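Local atomic coordinates of class I phosphodiesterase PDEB1 (Leishmania major, PDB entry 2R8Q), a protein that belongs to the class I cyclic nucleotide phosphodiesterases, with an all-helical catalytic domain that holds a zinc and a magnesium ion. Residues L134-V139 and R205-C210. Sequence-based numbering, arbitrary orientation.
Sequences LVTALV and RALIDC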
ATOM      1  N   LEU A 134      20.533   6.834  -6.210  1.00 14.27           N
ATOM      2  CA  LEU A 134      20.099   7.974  -7.010  1.00 15.56           C
ATOM      3  C   LEU A 134      18.678   7.795  -7.539  1.00 14.61           C
ATOM      4  O   LEU A 134      17.896   8.750  -7.561  1.00 13.77           O
ATOM      5  CB  LEU A 134      21.084   8.211  -8.161  1.00 15.27           C
ATOM      6  CG  LEU A 134      22.463   8.668  -7.673  1.00 16.25           C
ATOM      7  CD1 LEU A 134      23.459   8.649  -8.825  1.00 17.66           C
ATOM      8  CD2 LEU A 134      22.359  10.070  -7.083  1.00 18.25           C
ATOM      9  N   VAL A 135      18.345   6.577  -7.957  1.00 14.65           N
ATOM     10  CA  VAL A 135      17.013   6.275  -8.459  1.00 16.04           C
ATOM     11  C   VAL A 135      16.009   6.411  -7.315  1.00 15.59           C
ATOM     12  O   VAL A 135      14.928   6.973  -7.485  1.00 15.96           O
ATOM     13  CB  VAL A 135      16.953   4.833  -9.022  1.00 18.28           C
ATOM     14  CG1 VAL A 135      15.504   4.400  -9.230  1.00 20.14           C
ATOM     15  CG2 VAL A 135      17.724   4.766 -10.332  1.00 21.20           C
ATOM     16  N   THR A 136      16.383   5.899  -6.145  1.00 15.40           N
ATOM     17  CA  THR A 136      15.517   5.950  -4.972  1.00 15.09           C
ATOM     18  C   THR A 136      15.140   7.381  -4.600  1.00 15.55           C
ATOM     19  O   THR A 136      14.018   7.644  -4.167  1.00 14.04           O
ATOM     20  CB  THR A 136      16.193   5.267  -3.766  1.00 14.83           C
ATOM     21  OG1 THR A 136      16.428   3.890  -4.084  1.00 15.41           O
ATOM     22  CG2 THR A 136      15.303   5.338  -2.532  1.00 17.91           C
ATOM     23  N   ALA A 137      16.070   8.312  -4.771  1.00 14.74           N
ATOM     24  CA  ALA A 137      15.778   9.701  -4.449  1.00 15.37           C
ATOM     25  C   ALA A 137      14.512  10.188  -5.164  1.00 14.23           C
ATOM     26  O   ALA A 137      13.713  10.921  -4.593  1.00 14.60           O
ATOM     27  CB  ALA A 137      16.968  10.587  -4.823  1.00 16.40           C
ATOM     28  N   LEU A 138      14.320   9.762  -6.410  1.00 14.22           N
ATOM     29  CA  LEU A 138      13.165  10.201  -7.185  1.00 13.85           C
ATOM     30  C   LEU A 138      11.819   9.623  -6.755  1.00 13.82           C
ATOM     31  O   LEU A 138      10.776  10.209  -7.044  1.00 15.12           O
ATOM     32  CB  LEU A 138      13.397   9.911  -8.676  1.00 15.96           C
ATOM     33  CG  LEU A 138      14.602  10.627  -9.294  1.00 18.69           C
ATOM     34  CD1 LEU A 138      14.814  10.148 -10.726  1.00 20.21           C
ATOM     35  CD2 LEU A 138      14.375  12.135  -9.258  1.00 17.44           C
ATOM     36  N   VAL A 139      11.830   8.489  -6.062  1.00 13.73           N
ATOM     37  CA  VAL A 139      10.584   7.864  -5.632  1.00 14.03           C
ATOM     38  C   VAL A 139      10.319   8.003  -4.138  1.00 13.50           C
ATOM     39  O   VAL A 139       9.239   7.658  -3.675  1.00 14.46           O
ATOM     40  CB  VAL A 139      10.574   6.337  -5.924  1.00 14.17           C
ATOM     41  CG1 VAL A 139      10.898   6.071  -7.389  1.00 16.34           C
ATOM     42  CG2 VAL A 139      11.571   5.628  -5.017  1.00 14.86           C
ATOM     43  N   ARG A 205      15.231  -4.296  -2.360  1.00 14.94           N
ATOM     44  CA  ARG A 205      15.371  -4.237  -0.916  1.00 15.10           C
ATOM     45  C   ARG A 205      16.126  -2.978  -0.503  1.00 14.93           C
ATOM     46  O   ARG A 205      15.795  -2.353   0.500  1.00 15.04           O
ATOM     47  CB  ARG A 205      16.080  -5.487  -0.385  1.00 15.91           C
ATOM     48  CG  ARG A 205      16.163  -5.523   1.138  1.00 18.40           C
ATOM     49  CD  ARG A 205      14.809  -5.210   1.762  1.00 23.68           C
ATOM     50  NE  ARG A 205      14.859  -5.116   3.218  1.00 28.24           N
ATOM     51  CZ  ARG A 205      14.738  -6.152   4.041  1.00 31.24           C
ATOM     52  NH1 ARG A 205      14.554  -7.373   3.553  1.00 32.80           N
ATOM     53  NH2 ARG A 205      14.795  -5.963   5.352  1.00 32.87           N
ATOM     54  N   ALA A 206      17.129  -2.595  -1.282  1.00 15.57           N
ATOM     55  CA  ALA A 206      17.898  -1.395  -0.971  1.00 15.64           C
ATOM     56  C   ALA A 206      17.031  -0.144  -1.116  1.00 15.10           C
ATOM     57  O   ALA A 206      17.054   0.740  -0.259  1.00 15.83           O
ATOM     58  CB  ALA A 206      19.119  -1.303  -1.885  1.00 15.70           C
ATOM     59  N   LEU A 207      16.263  -0.075  -2.200  1.00 13.87           N
ATOM     60  CA  LEU A 207      15.393   1.068  -2.436  1.00 13.48           C
ATOM     61  C   LEU A 207      14.382   1.196  -1.295  1.00 13.71           C
ATOM     62  O   LEU A 207      14.202   2.278  -0.734  1.00 14.09           O
ATOM     63  CB  LEU A 207      14.676   0.906  -3.783  1.00 14.82           C
ATOM     64  CG  LEU A 207      13.660   1.973  -4.213  1.00 14.81           C
ATOM     65  CD1 LEU A 207      13.548   1.988  -5.732  1.00 16.97           C
ATOM     66  CD2 LEU A 207      12.305   1.682  -3.571  1.00 16.51           C
ATOM     67  N   ILE A 208      13.744   0.084  -0.941  1.00 14.18           N
ATOM     68  CA  ILE A 208      12.751   0.074   0.130  1.00 14.19           C
ATOM     69  C   ILE A 208      13.371   0.455   1.479  1.00 15.97           C
ATOM     70  O   ILE A 208      12.800   1.259   2.222  1.00 15.12           O
ATOM     71  CB  ILE A 208      12.067  -1.313   0.203  1.00 14.66           C
ATOM     72  CG1 ILE A 208      11.187  -1.489  -1.039  1.00 15.80           C
ATOM     73  CG2 ILE A 208      11.260  -1.449   1.495  1.00 15.58           C
ATOM     74  CD1 ILE A 208      10.740  -2.916  -1.319  1.00 15.97           C
ATOM     75  N   ASP A 209      14.536  -0.110   1.794  1.00 15.10           N
ATOM     76  CA  ASP A 209      15.205   0.212   3.053  1.00 15.79           C
ATOM     77  C   ASP A 209      15.482   1.706   3.135  1.00 15.67           C
ATOM     78  O   ASP A 209      15.283   2.336   4.177  1.00 15.67           O
ATOM     79  CB  ASP A 209      16.542  -0.528   3.185  1.00 17.84           C
ATOM     80  CG  ASP A 209      16.374  -2.009   3.464  1.00 20.76           C
ATOM     81  OD1 ASP A 209      15.314  -2.405   4.002  1.00 23.31           O
ATOM     82  OD2 ASP A 209      17.320  -2.771   3.166  1.00 23.31           O
ATOM     83  N   CYS A 210      15.951   2.270   2.027  1.00 15.59           N
ATOM     84  CA  CYS A 210      16.269   3.688   1.983  1.00 13.11           C
ATOM     85  C   CYS A 210      15.048   4.581   2.155  1.00 14.64           C
ATOM     86  O   CYS A 210      15.097   5.561   2.894  1.00 15.23           O
ATOM     87  CB  CYS A 210      16.996   4.020   0.679  1.00 14.55           C
ATOM     88  SG  CYS A 210      18.724   3.493   0.704  1.00 17.14           S
TER
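Thr136 OG1 is bonded within its own helix and packed against Leu207 of the other. Its hydroxyl is hydrogen-bonded to the backbone O of Val132, one turn earlier. With chi1 at -61°, OG1 sits beside the backbone N and can reach that carbonyl. The same oxygen lies 3.4 Å from Leu207 CG and 3.4 Å from Leu207 CA. Both partners are carbons, so this contact is van der Waals packing, and the buried hydroxyl gets its polar partner from its own helix. The methyl Thr136 CG2 rests 3.7 Å from Leu207 O and reaches Cys210 CB, on the next turn, at 3.9 Å. Thr136 and Leu207 are the residues whose CA atoms come nearest, at 5.5 Å. Leu207 CG stands anti to the backbone N (chi1 178°), and the leucine crosses the threonine at a slant. From there CD1 reaches the following turn of 134-139, at 4.2 Å from Val139 CG2. Phe86 and Cys90 of helix 80-92 also pack on Val139.

The two segments cross at -50° in the buried interior of the all-helical phosphodiesterase domain, which belongs to the HD clan. The zinc ligands His140 and Asp141 follow segment 134-139 in the chain. The O of Ala137 accepts a hydrogen bond from His140 ND1, consistent with a second-shell role in positioning that ligand. Helix 239-254, which brings the zinc ligand Asp254, touches both segments, through Ile250 on Thr136 and Met246 on Cys210.

The side of 205-210 that faces the second subunit carries a charged pair. Arg205 NE donates a nearly straight hydrogen bond to Asp209 OD1, at 2.9 Å, as part of a salt bridge. The acceptor lies in the guanidinium plane. Asp209 OD2 pairs with Arg243. Ile161 of the second subunit packs on Arg205, and its Ala165 on Ile208 and Asp209.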